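Local structure of fungal protease inhibitor-1 (Antheraea mylitta, 3BT4) at residues His33-Val44 / Tyr56-Val67; Leu46-Thr55 / Cys68-Cys79. The protein inhibits trypsin, chymotrypsin and the proteases of the fungi Aspergillus oryzae and Rhizopus oryzae as a disulfide-rich serine protease inhibitor of the tasar silkworm. All blocks are in the same frame, centred on the assembly; numbering follows the deposited sequence.

Contact 1. Residues His33-Val44 / Tyr56-Val67; sequences HSGKCACCPACV and YSKEIGETPSAV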
loop_
_atom_site.group_PDB
_atom_site.type_symbol
_atom_site.label_atom_id
_atom_site.label_comp_id
_atom_site.label_asym_id
_atom_site.label_seq_id
_atom_site.Cartn_x
_atom_site.Cartn_y
_atom_site.Cartn_z
ATOM N N HIS A 33 -5.110 0.179 2.023
ATOM C CA HIS A 33 -3.665 -0.068 1.869
ATOM C C HIS A 33 -3.258 -1.490 2.211
ATOM O O HIS A 33 -2.521 -2.108 1.455
ATOM C CB HIS A 33 -2.809 0.925 2.688
ATOM C CG HIS A 33 -1.348 0.900 2.320
ATOM N ND1 HIS A 33 -0.853 1.519 1.190
ATOM C CD2 HIS A 33 -0.285 0.309 2.915
ATOM C CE1 HIS A 33 0.448 1.302 1.098
ATOM N NE2 HIS A 33 0.816 0.565 2.129
ATOM N N SER A 34 -3.722 -1.996 3.354
ATOM C CA SER A 34 -3.215 -3.250 3.908
ATOM C C SER A 34 -4.090 -4.448 3.605
ATOM O O SER A 34 -5.310 -4.312 3.417
ATOM C CB SER A 34 -3.037 -3.156 5.424
ATOM O OG SER A 34 -2.336 -1.975 5.740
ATOM N N GLY A 35 -3.448 -5.619 3.592
ATOM C CA GLY A 35 -4.154 -6.893 3.426
ATOM C C GLY A 35 -4.413 -7.259 1.985
ATOM O O GLY A 35 -4.206 -6.453 1.075
ATOM N N LYS A 36 -4.853 -8.498 1.767
ATOM C CA LYS A 36 -5.271 -8.910 0.423
ATOM C C LYS A 36 -6.257 -7.892 -0.159
ATOM O O LYS A 36 -7.226 -7.498 0.512
ATOM C CB LYS A 36 -5.862 -10.320 0.453
ATOM C CG LYS A 36 -4.811 -11.385 0.762
ATOM C CD LYS A 36 -5.393 -12.797 0.798
ATOM C CE LYS A 36 -5.881 -13.181 2.199
ATOM N NZ LYS A 36 -4.793 -13.069 3.218
ATOM N N CYS A 37 -5.966 -7.445 -1.385
ATOM C CA CYS A 37 -6.740 -6.416 -2.102
ATOM C C CYS A 37 -6.842 -5.046 -1.402
ATOM O O CYS A 37 -7.659 -4.191 -1.796
ATOM C CB CYS A 37 -8.116 -6.952 -2.546
ATOM S SG CYS A 37 -7.955 -8.347 -3.715
ATOM N N ALA A 38 -5.999 -4.839 -0.382
ATOM C CA ALA A 38 -5.879 -3.531 0.270
ATOM C C ALA A 38 -7.195 -3.091 0.940
ATOM O O ALA A 38 -7.545 -1.925 0.927
ATOM C CB ALA A 38 -5.409 -2.494 -0.747
ATOM N N CYS A 39 -7.898 -4.048 1.547
ATOM C CA CYS A 39 -9.171 -3.807 2.246
ATOM C C CYS A 39 -9.029 -3.047 3.562
ATOM O O CYS A 39 -10.002 -2.449 4.045
ATOM C CB CYS A 39 -9.906 -5.132 2.477
ATOM S SG CYS A 39 -10.310 -5.967 0.918
ATOM N N CYS A 40 -7.820 -3.053 4.123
ATOM C CA CYS A 40 -7.563 -2.385 5.404
ATOM C C CYS A 40 -6.839 -1.038 5.290
ATOM O O CYS A 40 -5.885 -0.892 4.518
ATOM C CB CYS A 40 -6.805 -3.303 6.363
ATOM S SG CYS A 40 -7.771 -4.720 6.990
ATOM N N PRO A 41 -7.285 -0.053 6.084
ATOM C CA PRO A 41 -6.594 1.238 6.189
ATOM C C PRO A 41 -5.196 1.069 6.783
ATOM O O PRO A 41 -4.937 0.092 7.460
ATOM C CB PRO A 41 -7.494 2.030 7.154
ATOM C CG PRO A 41 -8.253 0.945 7.923
ATOM C CD PRO A 41 -8.485 -0.111 6.936
ATOM N N ALA A 42 -4.300 2.014 6.520
ATOM C CA ALA A 42 -2.944 1.963 7.075
ATOM C C ALA A 42 -2.396 3.355 7.334
ATOM O O ALA A 42 -2.793 4.319 6.682
ATOM C CB ALA A 42 -2.029 1.231 6.132
ATOM N N CYS A 43 -1.481 3.455 8.291
ATOM C CA CYS A 43 -0.671 4.655 8.449
ATOM C C CYS A 43 0.613 4.378 7.673
ATOM O O CYS A 43 1.402 3.510 8.047
ATOM C CB CYS A 43 -0.409 4.943 9.928
ATOM S SG CYS A 43 -1.978 4.995 10.923
ATOM N N VAL A 44 0.785 5.073 6.551
ATOM C CA VAL A 44 1.896 4.761 5.646
ATOM C C VAL A 44 3.069 5.753 5.701
ATOM O O VAL A 44 2.907 6.936 6.005
ATOM C CB VAL A 44 1.406 4.531 4.188
ATOM C CG1 VAL A 44 0.229 3.556 4.184
ATOM C CG2 VAL A 44 1.002 5.817 3.534
ATOM N N TYR A 56 5.353 -4.334 -2.989
ATOM C CA TYR A 56 3.963 -4.085 -2.649
ATOM C C TYR A 56 3.091 -4.678 -3.734
ATOM O O TYR A 56 3.175 -4.264 -4.901
ATOM C CB TYR A 56 3.668 -2.586 -2.523
ATOM C CG TYR A 56 2.239 -2.304 -2.113
ATOM C CD1 TYR A 56 1.877 -2.254 -0.771
ATOM C CD2 TYR A 56 1.240 -2.115 -3.072
ATOM C CE1 TYR A 56 0.565 -2.008 -0.390
ATOM C CE2 TYR A 56 -0.090 -1.881 -2.697
ATOM C CZ TYR A 56 -0.405 -1.821 -1.351
ATOM O OH TYR A 56 -1.694 -1.576 -0.962
ATOM N N SER A 57 2.253 -5.637 -3.339
ATOM C CA SER A 57 1.249 -6.213 -4.234
ATOM C C SER A 57 0.009 -6.604 -3.433
ATOM O O SER A 57 0.037 -7.561 -2.665
ATOM C CB SER A 57 1.809 -7.408 -5.019
ATOM O OG SER A 57 0.808 -7.978 -5.856
ATOM N N LYS A 58 -1.059 -5.826 -3.610
ATOM C CA LYS A 58 -2.345 -6.061 -2.936
ATOM C C LYS A 58 -3.029 -7.315 -3.476
ATOM O O LYS A 58 -3.693 -8.032 -2.722
ATOM C CB LYS A 58 -3.274 -4.854 -3.062
ATOM C CG LYS A 58 -3.876 -4.668 -4.418
ATOM C CD LYS A 58 -4.933 -3.597 -4.405
ATOM C CE LYS A 58 -5.411 -3.331 -5.812
ATOM N NZ LYS A 58 -6.619 -2.478 -5.833
ATOM N N GLU A 59 -2.825 -7.583 -4.767
ATOM C CA GLU A 59 -3.302 -8.802 -5.427
ATOM C C GLU A 59 -2.777 -10.025 -4.727
ATOM O O GLU A 59 -3.325 -11.112 -4.847
ATOM C CB GLU A 59 -2.815 -8.842 -6.879
ATOM C CG GLU A 59 -3.469 -7.834 -7.800
ATOM C CD GLU A 59 -3.049 -6.397 -7.544
ATOM O OE1 GLU A 59 -3.866 -5.495 -7.817
ATOM O OE2 GLU A 59 -1.914 -6.151 -7.085
ATOM N N ILE A 60 -1.707 -9.826 -3.982
ATOM C CA ILE A 60 -0.935 -10.912 -3.421
ATOM C C ILE A 60 -0.985 -10.893 -1.893
ATOM O O ILE A 60 -0.582 -11.867 -1.228
ATOM C CB ILE A 60 0.533 -10.804 -3.951
ATOM C CG1 ILE A 60 0.932 -12.045 -4.739
ATOM C CG2 ILE A 60 1.522 -10.472 -2.864
ATOM C CD1 ILE A 60 0.634 -11.932 -6.217
ATOM N N GLY A 61 -1.462 -9.772 -1.345
ATOM C CA GLY A 61 -1.478 -9.541 0.095
ATOM C C GLY A 61 -0.167 -9.087 0.716
ATOM O O GLY A 61 -0.042 -9.069 1.938
ATOM N N GLU A 62 0.813 -8.710 -0.102
ATOM C CA GLU A 62 2.078 -8.168 0.419
ATOM C C GLU A 62 2.018 -6.667 0.458
ATOM O O GLU A 62 2.239 -6.016 -0.546
ATOM C CB GLU A 62 3.265 -8.596 -0.437
ATOM C CG GLU A 62 3.648 -10.044 -0.252
ATOM C CD GLU A 62 4.073 -10.404 1.169
ATOM O OE1 GLU A 62 4.975 -9.744 1.729
ATOM O OE2 GLU A 62 3.502 -11.365 1.719
ATOM N N THR A 63 1.720 -6.126 1.637
ATOM C CA THR A 63 1.299 -4.737 1.771
ATOM C C THR A 63 2.079 -3.988 2.851
ATOM O O THR A 63 1.523 -3.665 3.913
ATOM C CB THR A 63 -0.210 -4.625 2.059
ATOM O OG1 THR A 63 -0.521 -5.405 3.207
ATOM C CG2 THR A 63 -1.012 -5.156 0.906
ATOM N N PRO A 64 3.367 -3.692 2.576
ATOM C CA PRO A 64 4.179 -2.950 3.546
ATOM C C PRO A 64 3.642 -1.536 3.731
ATOM O O PRO A 64 3.116 -0.953 2.785
ATOM C CB PRO A 64 5.570 -2.906 2.898
ATOM C CG PRO A 64 5.333 -3.134 1.436
ATOM C CD PRO A 64 4.122 -4.016 1.349
ATOM N N SER A 65 3.775 -0.999 4.942
ATOM C CA SER A 65 3.308 0.350 5.245
ATOM C C SER A 65 4.239 1.420 4.718
ATOM O O SER A 65 3.890 2.591 4.680
ATOM C CB SER A 65 3.119 0.515 6.750
ATOM O OG SER A 65 2.031 -0.296 7.164
ATOM N N ALA A 66 5.432 1.018 4.318
ATOM C CA ALA A 66 6.404 1.952 3.778
ATOM C C ALA A 66 6.436 1.718 2.289
ATOM O O ALA A 66 6.832 0.655 1.825
ATOM C CB ALA A 66 7.780 1.722 4.403
ATOM N N VAL A 67 6.000 2.715 1.539
ATOM C CA VAL A 67 5.844 2.561 0.097
ATOM C C VAL A 67 6.527 3.702 -0.658
ATOM O O VAL A 67 6.738 4.778 -0.104
ATOM C CB VAL A 67 4.339 2.386 -0.306
ATOM C CG1 VAL A 67 3.831 0.973 0.065
ATOM C CG2 VAL A 67 3.464 3.476 0.308
HETATM O O HOH W 1 0.185 -1.889 5.560
#

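Contact 2. Residues Leu46-Thr55 / Cys68-Cys79; sequences LLRERAACKT and CQEPLKCLNGVC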
loop_
_atom_site.group_PDB
_atom_site.type_symbol
_atom_site.label_atom_id
_atom_site.label_comp_id
_atom_site.label_asym_id
_atom_site.label_seq_id
_atom_site.Cartn_x
_atom_site.Cartn_y
_atom_site.Cartn_z
ATOM N N LEU A 46 6.241 7.247 3.293
ATOM C CA LEU A 46 6.649 7.349 1.885
ATOM C C LEU A 46 8.155 7.411 1.698
ATOM O O LEU A 46 8.882 8.034 2.494
ATOM C CB LEU A 46 5.949 8.509 1.156
ATOM C CG LEU A 46 4.411 8.529 1.165
ATOM C CD1 LEU A 46 3.875 9.750 0.439
ATOM C CD2 LEU A 46 3.813 7.240 0.591
ATOM N N LEU A 47 8.609 6.750 0.632
ATOM C CA LEU A 47 10.028 6.621 0.325
ATOM C C LEU A 47 10.412 7.382 -0.932
ATOM O O LEU A 47 9.616 7.536 -1.859
ATOM C CB LEU A 47 10.409 5.148 0.190
ATOM C CG LEU A 47 9.906 4.177 1.268
ATOM C CD1 LEU A 47 9.969 2.785 0.740
ATOM C CD2 LEU A 47 10.673 4.278 2.562
ATOM N N ARG A 48 11.648 7.863 -0.936
ATOM C CA ARG A 48 12.192 8.644 -2.026
ATOM C C ARG A 48 12.780 7.763 -3.129
ATOM O O ARG A 48 13.057 6.583 -2.923
ATOM C CB ARG A 48 13.294 9.568 -1.495
ATOM C CG ARG A 48 12.903 10.495 -0.356
ATOM C CD ARG A 48 12.072 11.623 -0.866
ATOM N NE ARG A 48 12.102 12.781 0.025
ATOM C CZ ARG A 48 13.008 13.756 -0.052
ATOM N NH1 ARG A 48 13.977 13.703 -0.965
ATOM N NH2 ARG A 48 12.935 14.786 0.779
ATOM N N GLU A 49 13.012 8.370 -4.291
ATOM C CA GLU A 49 13.679 7.702 -5.399
ATOM C C GLU A 49 15.034 7.118 -4.991
ATOM O O GLU A 49 15.847 7.797 -4.363
ATOM C CB GLU A 49 13.858 8.676 -6.565
ATOM C CG GLU A 49 14.372 7.998 -7.817
ATOM C CD GLU A 49 14.428 8.917 -9.037
ATOM O OE1 GLU A 49 14.305 10.161 -8.887
ATOM O OE2 GLU A 49 14.620 8.377 -10.146
ATOM N N ARG A 50 15.245 5.858 -5.373
ATOM C CA ARG A 50 16.475 5.084 -5.115
ATOM C C ARG A 50 16.466 4.362 -3.781
ATOM O O ARG A 50 17.168 3.363 -3.625
ATOM C CB ARG A 50 17.759 5.923 -5.230
ATOM C CG ARG A 50 18.011 6.532 -6.580
ATOM C CD ARG A 50 17.797 5.548 -7.717
ATOM N NE ARG A 50 17.614 6.290 -8.969
ATOM C CZ ARG A 50 18.613 6.758 -9.730
ATOM N NH1 ARG A 50 19.884 6.546 -9.386
ATOM N NH2 ARG A 50 18.334 7.432 -10.842
ATOM N N ALA A 51 15.692 4.868 -2.819
ATOM C CA ALA A 51 15.619 4.261 -1.488
ATOM C C ALA A 51 15.111 2.828 -1.619
ATOM O O ALA A 51 14.313 2.539 -2.481
ATOM C CB ALA A 51 14.733 5.068 -0.574
ATOM N N ALA A 52 15.627 1.936 -0.780
ATOM C CA ALA A 52 15.204 0.545 -0.754
ATOM C C ALA A 52 13.750 0.410 -0.312
ATOM O O ALA A 52 13.277 1.150 0.546
ATOM C CB ALA A 52 16.119 -0.270 0.160
ATOM N N CYS A 53 13.053 -0.548 -0.907
ATOM C CA CYS A 53 11.647 -0.783 -0.614
ATOM C C CYS A 53 11.326 -2.270 -0.680
ATOM O O CYS A 53 11.964 -3.012 -1.436
ATOM C CB CYS A 53 10.775 -0.057 -1.632
ATOM S SG CYS A 53 11.276 -0.400 -3.331
ATOM N N LYS A 54 10.320 -2.680 0.096
ATOM C CA LYS A 54 9.787 -4.039 0.020
ATOM C C LYS A 54 8.649 -4.086 -0.982
ATOM O O LYS A 54 7.855 -3.158 -1.074
ATOM C CB LYS A 54 9.288 -4.515 1.380
ATOM C CG LYS A 54 10.261 -4.300 2.547
ATOM C CD LYS A 54 9.507 -4.257 3.892
ATOM C CE LYS A 54 8.861 -5.611 4.202
ATOM N NZ LYS A 54 8.431 -5.787 5.640
ATOM N N THR A 55 8.566 -5.184 -1.725
ATOM C CA THR A 55 7.561 -5.335 -2.779
ATOM C C THR A 55 6.113 -5.122 -2.253
ATOM O O THR A 55 5.718 -5.623 -1.185
ATOM C CB THR A 55 7.685 -6.716 -3.492
ATOM O OG1 THR A 55 7.527 -7.764 -2.534
ATOM C CG2 THR A 55 9.026 -6.883 -4.128
ATOM N N CYS A 68 6.900 3.465 -1.906
ATOM C CA CYS A 68 7.495 4.519 -2.728
ATOM C C CYS A 68 6.523 5.676 -2.928
ATOM O O CYS A 68 5.312 5.452 -3.092
ATOM C CB CYS A 68 7.931 3.960 -4.088
ATOM S SG CYS A 68 9.102 2.617 -3.919
ATOM N N GLN A 69 7.043 6.895 -2.916
ATOM C CA GLN A 69 6.194 8.068 -3.090
ATOM C C GLN A 69 5.758 8.179 -4.551
ATOM O O GLN A 69 6.586 8.393 -5.442
ATOM C CB GLN A 69 6.892 9.341 -2.598
ATOM C CG GLN A 69 5.989 10.580 -2.521
ATOM C CD GLN A 69 6.572 11.716 -1.672
ATOM O OE1 GLN A 69 7.790 11.920 -1.616
ATOM N NE2 GLN A 69 5.697 12.461 -1.006
ATOM N N GLU A 70 4.448 8.020 -4.775
ATOM C CA GLU A 70 3.831 8.062 -6.110
ATOM C C GLU A 70 4.353 9.216 -6.948
ATOM O O GLU A 70 4.522 10.320 -6.419
ATOM C CB GLU A 70 2.298 8.135 -5.999
ATOM C CG GLU A 70 1.636 6.825 -5.617
ATOM C CD GLU A 70 1.599 6.581 -4.110
ATOM O OE1 GLU A 70 1.412 5.407 -3.698
ATOM O OE2 GLU A 70 1.761 7.558 -3.345
ATOM N N PRO A 71 4.602 8.984 -8.257
ATOM C CA PRO A 71 4.360 7.785 -9.059
ATOM C C PRO A 71 5.537 6.799 -9.112
ATOM O O PRO A 71 5.598 5.954 -10.016
ATOM C CB PRO A 71 4.103 8.365 -10.454
ATOM C CG PRO A 71 4.911 9.618 -10.495
ATOM C CD PRO A 71 5.195 10.053 -9.076
ATOM N N LEU A 72 6.466 6.914 -8.164
ATOM C CA LEU A 72 7.597 5.981 -8.048
ATOM C C LEU A 72 7.088 4.583 -7.789
ATOM O O LEU A 72 6.098 4.397 -7.058
ATOM C CB LEU A 72 8.527 6.390 -6.900
ATOM C CG LEU A 72 9.739 7.320 -7.007
ATOM C CD1 LEU A 72 9.700 8.316 -8.128
ATOM C CD2 LEU A 72 9.932 8.034 -5.687
ATOM N N LYS A 73 7.757 3.594 -8.391
ATOM C CA LYS A 73 7.391 2.197 -8.150
ATOM C C LYS A 73 8.563 1.411 -7.568
ATOM O O LYS A 73 9.709 1.655 -7.909
ATOM C CB LYS A 73 6.845 1.520 -9.430
ATOM C CG LYS A 73 5.597 2.199 -10.107
ATOM C CD LYS A 73 4.497 2.634 -9.101
ATOM C CE LYS A 73 3.200 3.212 -9.741
ATOM N NZ LYS A 73 3.392 4.271 -10.785
ATOM N N CYS A 74 8.260 0.469 -6.687
ATOM C CA CYS A 74 9.261 -0.417 -6.134
ATOM C C CYS A 74 9.638 -1.516 -7.119
ATOM O O CYS A 74 8.975 -2.554 -7.196
ATOM C CB CYS A 74 8.770 -1.041 -4.829
ATOM S SG CYS A 74 10.056 -1.912 -3.965
ATOM N N LEU A 75 10.719 -1.278 -7.857
ATOM C CA LEU A 75 11.226 -2.238 -8.820
ATOM C C LEU A 75 12.636 -2.625 -8.450
ATOM O O LEU A 75 13.479 -1.761 -8.184
ATOM C CB LEU A 75 11.213 -1.654 -10.236
ATOM C CG LEU A 75 9.854 -1.391 -10.899
ATOM C CD1 LEU A 75 10.049 -0.794 -12.276
ATOM C CD2 LEU A 75 9.038 -2.682 -10.988
ATOM N N ASN A 76 12.897 -3.929 -8.460
ATOM C CA ASN A 76 14.216 -4.473 -8.116
ATOM C C ASN A 76 14.637 -4.092 -6.688
ATOM O O ASN A 76 15.824 -4.050 -6.358
ATOM C CB ASN A 76 15.271 -4.078 -9.171
ATOM C CG ASN A 76 14.890 -4.529 -10.612
ATOM O OD1 ASN A 76 15.442 -4.037 -11.593
ATOM N ND2 ASN A 76 13.950 -5.461 -10.725
ATOM N N GLY A 77 13.637 -3.813 -5.849
ATOM C CA GLY A 77 13.855 -3.505 -4.423
ATOM C C GLY A 77 14.266 -2.065 -4.166
ATOM O O GLY A 77 14.746 -1.744 -3.095
ATOM N N VAL A 78 14.037 -1.204 -5.151
ATOM C CA VAL A 78 14.453 0.185 -5.132
ATOM C C VAL A 78 13.275 1.040 -5.655
ATOM O O VAL A 78 12.621 0.667 -6.631
ATOM C CB VAL A 78 15.740 0.335 -6.024
ATOM C CG1 VAL A 78 15.884 1.707 -6.612
ATOM C CG2 VAL A 78 16.991 -0.039 -5.242
ATOM N N CYS A 79 12.977 2.158 -5.000
ATOM C CA CYS A 79 11.992 3.112 -5.548
ATOM C C CYS A 79 12.480 3.742 -6.859
ATOM O O CYS A 79 13.409 4.547 -6.877
ATOM C CB CYS A 79 11.619 4.181 -4.526
ATOM S SG CYS A 79 10.750 3.529 -3.086
#

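Contact 1. Residues His33-Val44 / Tyr56-Val67
The imidazole of H33 is sandwiched between Y56 and V44, with P64 and V67 at its edge, the most tightly packed part of this contact. Y56 CE1 lies over one ring face, offset toward the rim, and V44 CG1 sits over the centre of the opposite face, while V67 CG1 meets the ring edge 3.6 Å from H33 CE1. The two aromatic planes are inclined at 32°. With CG turned anti to the backbone N (chi1 -167°), the ring swings across so that H33 NE2 donates to P64 O at 2.8 Å, the acceptor lying near the ring plane. The H33 backbone is held as well: Y56 OH donates a 2.6 Å bond onto a lone pair of H33 O, in its carbonyl plane. A leucine in place of H33 would probably leave P64 O without its ring N-H donor and Y56 without its flat neighbour.

Further along, T63 OG1 accepts from G35 N at 3.0 Å, and C37 N donates to K58 O at 2.7 Å from above that carbonyl plane. G61 suits its place because a CB there would clash with K36 CG. The looser side is polar: water 1 joins S34 OG, S65 OG and T63 O, and S65 is exposed, with a glycerol near its side chain.

No disulfide crosses between the segments; hydrogen bonds and packing hold 56-67 against a segment cross-linked to C4, C9, C14 and C23. The chemistry implies a buried imidazole and a phenol satisfying backbone carbonyls within an apolar surround, beside a water-bridged polar rim.

Contact 2. Residues Leu46-Thr55 / Cys68-Cys79
C53 SG stands between its own backbone N and carbonyl carbon (chi1 50°), whereas C74 SG lies anti to its backbone N (chi1 -170°); from these two positions C53 SG and C74 SG meet in a disulfide of 2.0 Å with chi3 96°. Beside it runs the C68-C79 disulfide, C68 SG lying 3.8 Å from C53 SG. The apolar side chain of L47 shields this second bridge on one side, its CB 3.7 Å from C79 SG and its CD1 also near.

The backbones meet around these bridges. R50 N donates to C79 O at 2.7 Å, and C79 N returns a nearly straight bond to A51 O at 2.9 Å. C53 N reaches G77 O from above the carbonyl plane, and Q69 N binds L47 O. L72 CD2 packs against the backbone of the R48-A51 type II turn, 3.4 Å from E49 N. At the outer edge, L46 CD1 touches Q69 NE2, the two side chains crossing at about a right angle; E70 turns its carboxylate to R30.

G77, with positive phi, completes the type I' turn from L75 to V78. A tight-turned beta hairpin, tied by one disulfide to 46-55 and by a second to the end of strand 66-68, is characteristic of small cysteine-rich inhibitor folds.

Contacts 1 and 2 interleave along the chain, their segments alternating in sequence and their centres about 15 Å apart. Strand 40-47 runs through both, and beside it strand 66-68 passes from contact 1 into contact 2. At the seam V67 O probably accepts from L47 N at 2.8 Å, while V67 CG2 packs on L46 CD2 at 3.8 Å. P64 CD also touches T55 O at 3.4 Å, so the proline whose carbonyl serves contact 1 leans its ring on the end of 46-55. The centre of contact 1 is about 4 Å from that of the chain, contact 2 about 12 Å from it and closer to the surface. Glycerol, probably from the crystallisation liquor, lies about 3 Å from the side chains of S65 and K54.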